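Local coordinates for protein D-alanyl transferase DltD (Enterococcus faecalis, PDB 6O93) that probably transfers D-alanine in the D-alanylation of lipoteichoic acid at the cell membrane of this Gram-positive bacterium, at residues 138-147 and 271-282; 320-328 and 375-383. All coordinates share one frame; numbering follows the deposited sequence.

Contact 1: 138-147 and 271-282; sequences TSGDQYLAQR and PEYGDFQAALEQ
A roughly antiparallel helix pair, 139-147 against 272-282, is clamped at one end by a salt bridge between Arg147 and the buried Asp275; the short axes cross at -141° and come within 10.2 Å. Arg147 grips the carboxylate side-on, NE to Asp275 OD1 at 2.7 Å and NH2 to Asp275 OD2 at 2.9 Å. Both bonds are nearly straight and use the syn lone pairs, so guanidinium and carboxylate lie almost coplanar. Arg147 CG lies over one face of the Tyr143 ring, and bends at chi2 and chi3 then turn the guanidinium to Asp275, with Pro271 CB above one of its faces. Tyr143 OH donates to Asp275 OD1 at 2.7 Å from the anti side, 31° out of the carboxylate plane. OD1 thus takes two bonds, from Tyr143 OH and Arg147 NE; the paired arginine would probably favour the charged aspartate. With CG anti to its backbone N (chi1 177°), Tyr143 reaches across until its ring end lies close over the bare backbone of Gly274. Midway, Ala278 CB packs on Leu144 CD2 at 4.2 Å. At the other end the extended Glu281 lays its carboxylate against Gly140, and a water bridges Glu281 OE2 to Thr138 OG1; Glu281 OE1 is held by Tyr383. Thr138 N-caps helix 139-147 and forms a capping box with Asp141: Asp141 N donates to Thr138 OG1, and Thr138 N to Asp141 OD2. Helix 80-90 packs on Leu144 and Asp275, helix 158-168 on Ala145, and helix 309-324 on Phe276 and Leu280.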
loop_
_atom_site.group_PDB
_atom_site.type_symbol
_atom_site.label_atom_id
_atom_site.label_comp_id
_atom_site.label_asym_id
_atom_site.label_seq_id
_atom_site.Cartn_x
_atom_site.Cartn_y
_atom_site.Cartn_z
ATOM N N THR A 138 3.784 19.412 13.778
ATOM C CA THR A 138 3.350 18.271 14.568
ATOM C C THR A 138 4.507 17.293 14.728
ATOM O O THR A 138 5.506 17.356 14.003
ATOM C CB THR A 138 2.161 17.550 13.920
ATOM O OG1 THR A 138 2.588 16.915 12.707
ATOM C CG2 THR A 138 1.037 18.530 13.610
ATOM N N SER A 139 4.360 16.381 15.692
ATOM C CA SER A 139 5.363 15.337 15.877
ATOM C C SER A 139 5.510 14.493 14.618
ATOM O O SER A 139 6.620 14.071 14.270
ATOM C CB SER A 139 4.993 14.456 17.071
ATOM O OG SER A 139 5.216 15.138 18.292
ATOM N N GLY A 140 4.402 14.234 13.923
ATOM C CA GLY A 140 4.480 13.495 12.675
ATOM C C GLY A 140 5.343 14.191 11.640
ATOM O O GLY A 140 6.111 13.546 10.925
ATOM N N ASP A 141 5.228 15.518 11.546
ATOM C CA ASP A 141 6.065 16.266 10.614
ATOM C C ASP A 141 7.536 16.119 10.965
ATOM O O ASP A 141 8.390 16.013 10.074
ATOM C CB ASP A 141 5.667 17.741 10.617
ATOM C CG ASP A 141 4.294 17.973 10.033
ATOM O OD1 ASP A 141 3.971 17.345 9.005
ATOM O OD2 ASP A 141 3.536 18.780 10.604
ATOM N N GLN A 142 7.854 16.111 12.261
ATOM C CA GLN A 142 9.243 15.972 12.682
ATOM C C GLN A 142 9.751 14.559 12.435
ATOM O O GLN A 142 10.923 14.369 12.089
ATOM C CB GLN A 142 9.383 16.347 14.155
ATOM C CG GLN A 142 8.910 17.755 14.469
ATOM C CD GLN A 142 9.212 18.169 15.893
ATOM O OE1 GLN A 142 8.420 17.927 16.806
ATOM N NE2 GLN A 142 10.365 18.799 16.092
ATOM N N TYR A 143 8.891 13.552 12.608
ATOM C CA TYR A 143 9.306 12.187 12.304
ATOM C C TYR A 143 9.563 12.015 10.812
ATOM O O TYR A 143 10.556 11.394 10.415
ATOM C CB TYR A 143 8.255 11.182 12.781
ATOM C CG TYR A 143 8.618 9.762 12.410
ATOM C CD1 TYR A 143 9.489 9.021 13.196
ATOM C CD2 TYR A 143 8.114 9.172 11.257
ATOM C CE1 TYR A 143 9.836 7.727 12.855
ATOM C CE2 TYR A 143 8.458 7.880 10.908
ATOM C CZ TYR A 143 9.319 7.164 11.711
ATOM O OH TYR A 143 9.666 5.879 11.369
ATOM N N LEU A 144 8.680 12.556 9.970
ATOM C CA LEU A 144 8.910 12.511 8.530
ATOM C C LEU A 144 10.234 13.174 8.173
ATOM O O LEU A 144 11.020 12.633 7.388
ATOM C CB LEU A 144 7.761 13.193 7.789
ATOM C CG LEU A 144 6.454 12.415 7.668
ATOM C CD1 LEU A 144 5.379 13.304 7.068
ATOM C CD2 LEU A 144 6.649 11.167 6.820
ATOM N N ALA A 145 10.497 14.351 8.745
ATOM C CA ALA A 145 11.750 15.048 8.473
ATOM C C ALA A 145 12.950 14.187 8.852
ATOM O O ALA A 145 13.909 14.065 8.082
ATOM C CB ALA A 145 11.782 16.376 9.230
ATOM N N GLN A 146 12.913 13.583 10.042
ATOM C CA GLN A 146 14.026 12.754 10.491
ATOM C C GLN A 146 14.279 11.602 9.525
ATOM O O GLN A 146 15.425 11.334 9.146
ATOM C CB GLN A 146 13.745 12.231 11.902
ATOM C CG GLN A 146 14.827 11.311 12.470
ATOM C CD GLN A 146 14.590 9.841 12.147
ATOM O OE1 GLN A 146 15.417 9.194 11.505
ATOM N NE2 GLN A 146 13.461 9.309 12.603
ATOM N N ARG A 147 13.217 10.906 9.113
ATOM C CA ARG A 147 13.390 9.751 8.237
ATOM C C ARG A 147 13.893 10.168 6.862
ATOM O O ARG A 147 14.778 9.518 6.296
ATOM C CB ARG A 147 12.073 8.983 8.111
ATOM C CG ARG A 147 11.606 8.322 9.398
ATOM C CD ARG A 147 12.422 7.077 9.740
ATOM N NE ARG A 147 12.209 6.004 8.767
ATOM C CZ ARG A 147 13.172 5.365 8.104
ATOM N NH1 ARG A 147 14.453 5.654 8.299
ATOM N NH2 ARG A 147 12.845 4.412 7.243
ATOM N N PRO A 271 12.284 -0.126 11.427
ATOM C CA PRO A 271 11.813 1.262 11.313
ATOM C C PRO A 271 10.477 1.378 10.604
ATOM O O PRO A 271 9.830 2.429 10.699
ATOM C CB PRO A 271 12.930 1.951 10.515
ATOM C CG PRO A 271 14.125 1.088 10.692
ATOM C CD PRO A 271 13.610 -0.308 10.811
ATOM N N GLU A 272 10.042 0.332 9.895
ATOM C CA GLU A 272 8.768 0.389 9.189
ATOM C C GLU A 272 7.603 0.563 10.154
ATOM O O GLU A 272 6.563 1.112 9.774
ATOM C CB GLU A 272 8.584 -0.876 8.346
ATOM C CG GLU A 272 7.304 -0.909 7.511
ATOM C CD GLU A 272 7.319 0.080 6.362
ATOM O OE1 GLU A 272 8.411 0.576 6.010
ATOM O OE2 GLU A 272 6.236 0.361 5.806
ATOM N N TYR A 273 7.749 0.101 11.400
ATOM C CA TYR A 273 6.704 0.337 12.392
ATOM C C TYR A 273 6.533 1.826 12.648
ATOM O O TYR A 273 5.409 2.306 12.843
ATOM C CB TYR A 273 7.025 -0.401 13.694
ATOM C CG TYR A 273 6.940 -1.900 13.557
ATOM C CD1 TYR A 273 5.710 -2.540 13.494
ATOM C CD2 TYR A 273 8.089 -2.678 13.479
ATOM C CE1 TYR A 273 5.622 -3.909 13.362
ATOM C CE2 TYR A 273 8.013 -4.050 13.348
ATOM C CZ TYR A 273 6.775 -4.659 13.288
ATOM O OH TYR A 273 6.687 -6.022 13.154
ATOM N N GLY A 274 7.638 2.576 12.644
ATOM C CA GLY A 274 7.539 4.023 12.735
ATOM C C GLY A 274 6.987 4.650 11.468
ATOM O O GLY A 274 6.153 5.558 11.527
ATOM N N ASP A 275 7.449 4.183 10.305
ATOM C CA ASP A 275 6.927 4.702 9.045
ATOM C C ASP A 275 5.446 4.381 8.901
ATOM O O ASP A 275 4.672 5.187 8.368
ATOM C CB ASP A 275 7.715 4.126 7.870
ATOM C CG ASP A 275 9.170 4.535 7.887
ATOM O OD1 ASP A 275 9.546 5.378 8.729
ATOM O OD2 ASP A 275 9.941 4.009 7.057
ATOM N N PHE A 276 5.036 3.201 9.372
ATOM C CA PHE A 276 3.622 2.849 9.383
ATOM C C PHE A 276 2.833 3.803 10.268
ATOM O O PHE A 276 1.715 4.203 9.924
ATOM C CB PHE A 276 3.462 1.405 9.853
ATOM C CG PHE A 276 2.042 0.929 9.892
ATOM C CD1 PHE A 276 1.219 1.063 8.786
ATOM C CD2 PHE A 276 1.536 0.323 11.027
ATOM C CE1 PHE A 276 -0.086 0.616 8.819
ATOM C CE2 PHE A 276 0.231 -0.131 11.062
ATOM C CZ PHE A 276 -0.579 0.017 9.958
ATOM N N GLN A 277 3.404 4.181 11.414
ATOM C CA GLN A 277 2.758 5.165 12.275
ATOM C C GLN A 277 2.543 6.480 11.538
ATOM O O GLN A 277 1.524 7.152 11.734
ATOM C CB GLN A 277 3.597 5.385 13.534
ATOM C CG GLN A 277 3.005 6.386 14.518
ATOM C CD GLN A 277 1.671 5.928 15.076
ATOM O OE1 GLN A 277 1.219 4.818 14.803
ATOM N NE2 GLN A 277 1.036 6.785 15.868
ATOM N N ALA A 278 3.496 6.866 10.686
ATOM C CA ALA A 278 3.340 8.101 9.925
ATOM C C ALA A 278 2.103 8.043 9.039
ATOM O O ALA A 278 1.351 9.020 8.942
ATOM C CB ALA A 278 4.591 8.365 9.088
ATOM N N ALA A 279 1.871 6.902 8.386
ATOM C CA ALA A 279 0.683 6.756 7.554
ATOM C C ALA A 279 -0.584 6.769 8.400
ATOM O O ALA A 279 -1.607 7.326 7.987
ATOM C CB ALA A 279 0.772 5.468 6.737
ATOM N N LEU A 280 -0.532 6.169 9.590
ATOM C CA LEU A 280 -1.700 6.145 10.464
ATOM C C LEU A 280 -2.073 7.547 10.932
ATOM O O LEU A 280 -3.260 7.895 10.981
ATOM C CB LEU A 280 -1.435 5.235 11.663
ATOM C CG LEU A 280 -1.261 3.747 11.357
ATOM C CD1 LEU A 280 -0.863 2.994 12.619
ATOM C CD2 LEU A 280 -2.535 3.164 10.760
ATOM N N GLU A 281 -1.079 8.366 11.285
ATOM C CA GLU A 281 -1.373 9.727 11.719
ATOM C C GLU A 281 -2.003 10.540 10.593
ATOM O O GLU A 281 -2.934 11.317 10.828
ATOM C CB GLU A 281 -0.103 10.408 12.233
ATOM C CG GLU A 281 -0.304 11.886 12.572
ATOM C CD GLU A 281 0.788 12.454 13.465
ATOM O OE1 GLU A 281 1.602 11.672 14.000
ATOM O OE2 GLU A 281 0.831 13.690 13.632
ATOM N N GLN A 282 -1.513 10.372 9.361
ATOM C CA GLN A 282 -2.098 11.093 8.234
ATOM C C GLN A 282 -3.546 10.676 8.006
ATOM O O GLN A 282 -4.403 11.517 7.707
ATOM C CB GLN A 282 -1.272 10.858 6.968
ATOM C CG GLN A 282 0.146 11.402 7.033
ATOM C CD GLN A 282 0.189 12.911 7.202
ATOM O OE1 GLN A 282 -0.614 13.639 6.620
ATOM N NE2 GLN A 282 1.130 13.386 8.006
HETATM O O HOH W 1 0.902 15.736 11.169
#

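Contact 2: 320-328 and 375-383; sequences KYQLQEQGF and AYQIDDRFY
The Phe382 ring has Gln322 CG over one face, a CH-pi contact 4.0 Å from the centroid, with the glutamine amide nearly parallel to the ring. Tyr321 CE2 and Glu325 CG come to its edge, and Gln326 CD approaches obliquely, 3.6 Å from Phe382 CD2. The Phe328 ring carries Tyr376 CE1 over one face, 3.4 Å from Phe328 CE1, and Ile378 CD1 at its edge; the two aromatic planes meet at 31°. Tyr376 OH is hydrogen-bonded to Val288 O. Between these clusters, Gln326 is the polar link. Its chain runs extended beyond CG (chi2 -176°), bringing OE1 to Asp379 N at 2.8 Å, while NE2 donates in its amide plane to Gln322 O at 2.9 Å. Bonds at both ends of the amide fix its rotation. A Schellman motif ends helix 309-324: Phe328 N bonds Leu323 O, Gly327 N bonds Gln324 O, and Gly327 has positive phi. Across from this turn, Gln377 N donates to Gln326 O at 2.8 Å from above the carbonyl plane, and a water joins Glu325 O to Gln377 O. Another water spans Glu325 OE2 and Asp379 OD2. Asp379 OD1 accepts from Arg381 N, an Asx turn at the start of the 3-10 segment 380-383, while its carboxylate is gripped side-on by Arg381 NE and NH2. Trp387 meets Phe382 edge-to-face and bonds Gln322 OE1.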
loop_
_atom_site.group_PDB
_atom_site.type_symbol
_atom_site.label_atom_id
_atom_site.label_comp_id
_atom_site.label_asym_id
_atom_site.label_seq_id
_atom_site.Cartn_x
_atom_site.Cartn_y
_atom_site.Cartn_z
ATOM N N LYS A 320 -1.504 -5.366 14.896
ATOM C CA LYS A 320 -2.876 -5.207 15.362
ATOM C C LYS A 320 -2.933 -4.463 16.689
ATOM O O LYS A 320 -3.927 -3.787 16.973
ATOM C CB LYS A 320 -3.561 -6.570 15.474
ATOM C CG LYS A 320 -3.823 -7.225 14.123
ATOM C CD LYS A 320 -4.815 -8.375 14.217
ATOM C CE LYS A 320 -4.267 -9.527 15.030
ATOM N NZ LYS A 320 -5.198 -10.690 15.022
ATOM N N TYR A 321 -1.882 -4.559 17.507
ATOM C CA TYR A 321 -1.834 -3.746 18.718
ATOM C C TYR A 321 -1.700 -2.270 18.368
ATOM O O TYR A 321 -2.442 -1.428 18.886
ATOM C CB TYR A 321 -0.678 -4.185 19.617
ATOM C CG TYR A 321 -0.630 -3.419 20.921
ATOM C CD1 TYR A 321 -1.414 -3.799 21.998
ATOM C CD2 TYR A 321 0.188 -2.308 21.067
ATOM C CE1 TYR A 321 -1.384 -3.101 23.189
ATOM C CE2 TYR A 321 0.228 -1.601 22.256
ATOM C CZ TYR A 321 -0.561 -2.002 23.314
ATOM O OH TYR A 321 -0.529 -1.308 24.503
ATOM N N GLN A 322 -0.757 -1.941 17.485
ATOM C CA GLN A 322 -0.566 -0.553 17.078
ATOM C C GLN A 322 -1.841 0.021 16.471
ATOM O O GLN A 322 -2.166 1.195 16.681
ATOM C CB GLN A 322 0.597 -0.467 16.089
ATOM C CG GLN A 322 0.994 0.940 15.679
ATOM C CD GLN A 322 2.299 0.962 14.896
ATOM O OE1 GLN A 322 2.988 -0.054 14.787
ATOM N NE2 GLN A 322 2.640 2.122 14.346
ATOM N N LEU A 323 -2.579 -0.797 15.721
ATOM C CA LEU A 323 -3.841 -0.347 15.141
ATOM C C LEU A 323 -4.918 -0.212 16.212
ATOM O O LEU A 323 -5.424 0.887 16.466
ATOM C CB LEU A 323 -4.286 -1.318 14.048
ATOM C CG LEU A 323 -3.426 -1.327 12.782
ATOM C CD1 LEU A 323 -3.795 -2.503 11.891
ATOM C CD2 LEU A 323 -3.581 -0.015 12.026
ATOM N N GLN A 324 -5.274 -1.328 16.855
ATOM C CA GLN A 324 -6.382 -1.325 17.806
ATOM C C GLN A 324 -6.145 -0.335 18.939
ATOM O O GLN A 324 -7.079 0.338 19.390
ATOM C CB GLN A 324 -6.587 -2.732 18.368
ATOM C CG GLN A 324 -7.135 -3.730 17.365
ATOM C CD GLN A 324 -8.640 -3.634 17.213
ATOM O OE1 GLN A 324 -9.298 -2.858 17.907
ATOM N NE2 GLN A 324 -9.196 -4.429 16.305
ATOM N N GLU A 325 -4.904 -0.234 19.415
ATOM C CA GLU A 325 -4.597 0.661 20.522
ATOM C C GLU A 325 -4.944 2.111 20.206
ATOM O O GLU A 325 -5.186 2.894 21.132
ATOM C CB GLU A 325 -3.114 0.534 20.882
ATOM C CG GLU A 325 -2.613 1.508 21.934
ATOM C CD GLU A 325 -3.250 1.298 23.291
ATOM O OE1 GLU A 325 -4.040 0.340 23.449
ATOM O OE2 GLU A 325 -2.951 2.096 24.204
ATOM N N GLN A 326 -4.989 2.483 18.928
ATOM C CA GLN A 326 -5.194 3.869 18.528
ATOM C C GLN A 326 -6.549 4.105 17.870
ATOM O O GLN A 326 -6.792 5.204 17.361
ATOM C CB GLN A 326 -4.069 4.309 17.590
ATOM C CG GLN A 326 -2.693 4.254 18.231
ATOM C CD GLN A 326 -1.596 4.774 17.322
ATOM O OE1 GLN A 326 -1.241 5.954 17.370
ATOM N NE2 GLN A 326 -1.050 3.894 16.491
ATOM N N GLY A 327 -7.433 3.111 17.869
ATOM C CA GLY A 327 -8.777 3.281 17.357
ATOM C C GLY A 327 -9.019 2.727 15.970
ATOM O O GLY A 327 -10.123 2.905 15.439
ATOM N N PHE A 328 -8.031 2.075 15.365
ATOM C CA PHE A 328 -8.209 1.422 14.069
ATOM C C PHE A 328 -8.701 0.005 14.338
ATOM O O PHE A 328 -7.918 -0.879 14.695
ATOM C CB PHE A 328 -6.906 1.424 13.276
ATOM C CG PHE A 328 -6.401 2.799 12.939
ATOM C CD1 PHE A 328 -6.885 3.477 11.830
ATOM C CD2 PHE A 328 -5.439 3.411 13.726
ATOM C CE1 PHE A 328 -6.419 4.738 11.516
ATOM C CE2 PHE A 328 -4.968 4.674 13.415
ATOM C CZ PHE A 328 -5.458 5.338 12.309
ATOM N N ALA A 375 -13.348 7.659 16.513
ATOM C CA ALA A 375 -12.701 7.857 17.811
ATOM C C ALA A 375 -11.265 7.333 17.759
ATOM O O ALA A 375 -10.919 6.289 18.316
ATOM C CB ALA A 375 -13.505 7.175 18.911
ATOM N N TYR A 376 -10.418 8.096 17.073
ATOM C CA TYR A 376 -8.999 7.781 16.988
ATOM C C TYR A 376 -8.260 8.363 18.186
ATOM O O TYR A 376 -8.564 9.468 18.642
ATOM C CB TYR A 376 -8.394 8.325 15.690
ATOM C CG TYR A 376 -8.787 7.557 14.447
ATOM C CD1 TYR A 376 -8.798 6.168 14.439
ATOM C CD2 TYR A 376 -9.148 8.221 13.282
ATOM C CE1 TYR A 376 -9.157 5.462 13.308
ATOM C CE2 TYR A 376 -9.508 7.524 12.145
ATOM C CZ TYR A 376 -9.511 6.144 12.164
ATOM O OH TYR A 376 -9.867 5.442 11.036
ATOM N N GLN A 377 -7.287 7.603 18.694
ATOM C CA GLN A 377 -6.458 8.025 19.819
ATOM C C GLN A 377 -4.991 7.824 19.428
ATOM O O GLN A 377 -4.318 6.904 19.899
ATOM C CB GLN A 377 -6.821 7.257 21.092
ATOM C CG GLN A 377 -8.229 7.550 21.592
ATOM C CD GLN A 377 -8.552 6.830 22.886
ATOM O OE1 GLN A 377 -7.793 5.973 23.341
ATOM N NE2 GLN A 377 -9.684 7.177 23.488
ATOM N N ILE A 378 -4.501 8.702 18.553
ATOM C CA ILE A 378 -3.129 8.594 18.074
ATOM C C ILE A 378 -2.170 8.812 19.231
ATOM O O ILE A 378 -2.328 9.745 20.029
ATOM C CB ILE A 378 -2.882 9.601 16.941
ATOM C CG1 ILE A 378 -3.700 9.227 15.702
ATOM C CG2 ILE A 378 -1.399 9.668 16.603
ATOM C CD1 ILE A 378 -3.288 7.915 15.048
ATOM N N ASP A 379 -1.166 7.945 19.326
ATOM C CA ASP A 379 -0.136 8.018 20.358
ATOM C C ASP A 379 1.206 8.178 19.657
ATOM O O ASP A 379 1.693 7.237 19.020
ATOM C CB ASP A 379 -0.161 6.768 21.240
ATOM C CG ASP A 379 0.710 6.902 22.474
ATOM O OD1 ASP A 379 1.685 7.682 22.439
ATOM O OD2 ASP A 379 0.419 6.223 23.480
ATOM N N ASP A 380 1.799 9.370 19.764
ATOM C CA ASP A 380 3.046 9.656 19.063
ATOM C C ASP A 380 4.180 8.737 19.490
ATOM O O ASP A 380 5.172 8.617 18.762
ATOM C CB ASP A 380 3.466 11.109 19.292
ATOM C CG ASP A 380 2.508 12.100 18.669
ATOM O OD1 ASP A 380 1.875 11.759 17.645
ATOM O OD2 ASP A 380 2.391 13.223 19.204
ATOM N N ARG A 381 4.063 8.088 20.649
ATOM C CA ARG A 381 5.139 7.232 21.133
ATOM C C ARG A 381 5.367 6.025 20.232
ATOM O O ARG A 381 6.413 5.377 20.340
ATOM C CB ARG A 381 4.835 6.797 22.566
ATOM C CG ARG A 381 4.747 7.979 23.530
ATOM C CD ARG A 381 4.348 7.566 24.935
ATOM N NE ARG A 381 3.049 6.899 24.970
ATOM C CZ ARG A 381 2.384 6.614 26.084
ATOM N NH1 ARG A 381 2.887 6.943 27.266
ATOM N NH2 ARG A 381 1.209 6.002 26.018
ATOM N N PHE A 382 4.425 5.714 19.338
ATOM C CA PHE A 382 4.646 4.662 18.354
ATOM C C PHE A 382 5.667 5.057 17.291
ATOM O O PHE A 382 6.056 4.203 16.487
ATOM C CB PHE A 382 3.324 4.277 17.685
ATOM C CG PHE A 382 2.442 3.398 18.536
ATOM C CD1 PHE A 382 2.733 2.054 18.699
ATOM C CD2 PHE A 382 1.318 3.915 19.165
ATOM C CE1 PHE A 382 1.925 1.241 19.478
ATOM C CE2 PHE A 382 0.506 3.106 19.947
ATOM C CZ PHE A 382 0.810 1.769 20.101
ATOM N N TYR A 383 6.102 6.320 17.262
ATOM C CA TYR A 383 7.202 6.731 16.396
ATOM C C TYR A 383 8.564 6.336 16.950
ATOM O O TYR A 383 9.544 6.321 16.196
ATOM C CB TYR A 383 7.190 8.252 16.203
ATOM C CG TYR A 383 6.152 8.789 15.239
ATOM C CD1 TYR A 383 5.992 8.241 13.973
ATOM C CD2 TYR A 383 5.345 9.863 15.595
ATOM C CE1 TYR A 383 5.051 8.746 13.090
ATOM C CE2 TYR A 383 4.403 10.370 14.724
ATOM C CZ TYR A 383 4.260 9.808 13.474
ATOM O OH TYR A 383 3.322 10.312 12.606
HETATM O O HOH W 2 -3.889 5.009 22.037
HETATM O O HOH W 3 -0.740 3.600 23.284
HETATM O O HOH W 4 -6.866 3.499 23.674
#

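How the contacts relate
Contacts 1 and 2 have centres about 13 Å apart and lie on the same side of the chain's centre; helix 272-282 of contact 1 also borders contact 2, through Gln277 and Glu281. Glu281 OE1 lies 2.6 Å from Tyr383 OH, a probable hydrogen bond, and Gln277 NE2 lies 2.9 Å from Gln326 OE1, probably another. Tyr383 also stacks on Tyr143, and its OH comes 3.4 Å from Gly140 CA, so segment 375-383 touches both helices of contact 1. Neither contact includes the sodium site of Ser46, Glu48 and Ser104, nor Ser47, His349 and Asp346, a possible SGNH-type catalytic triad.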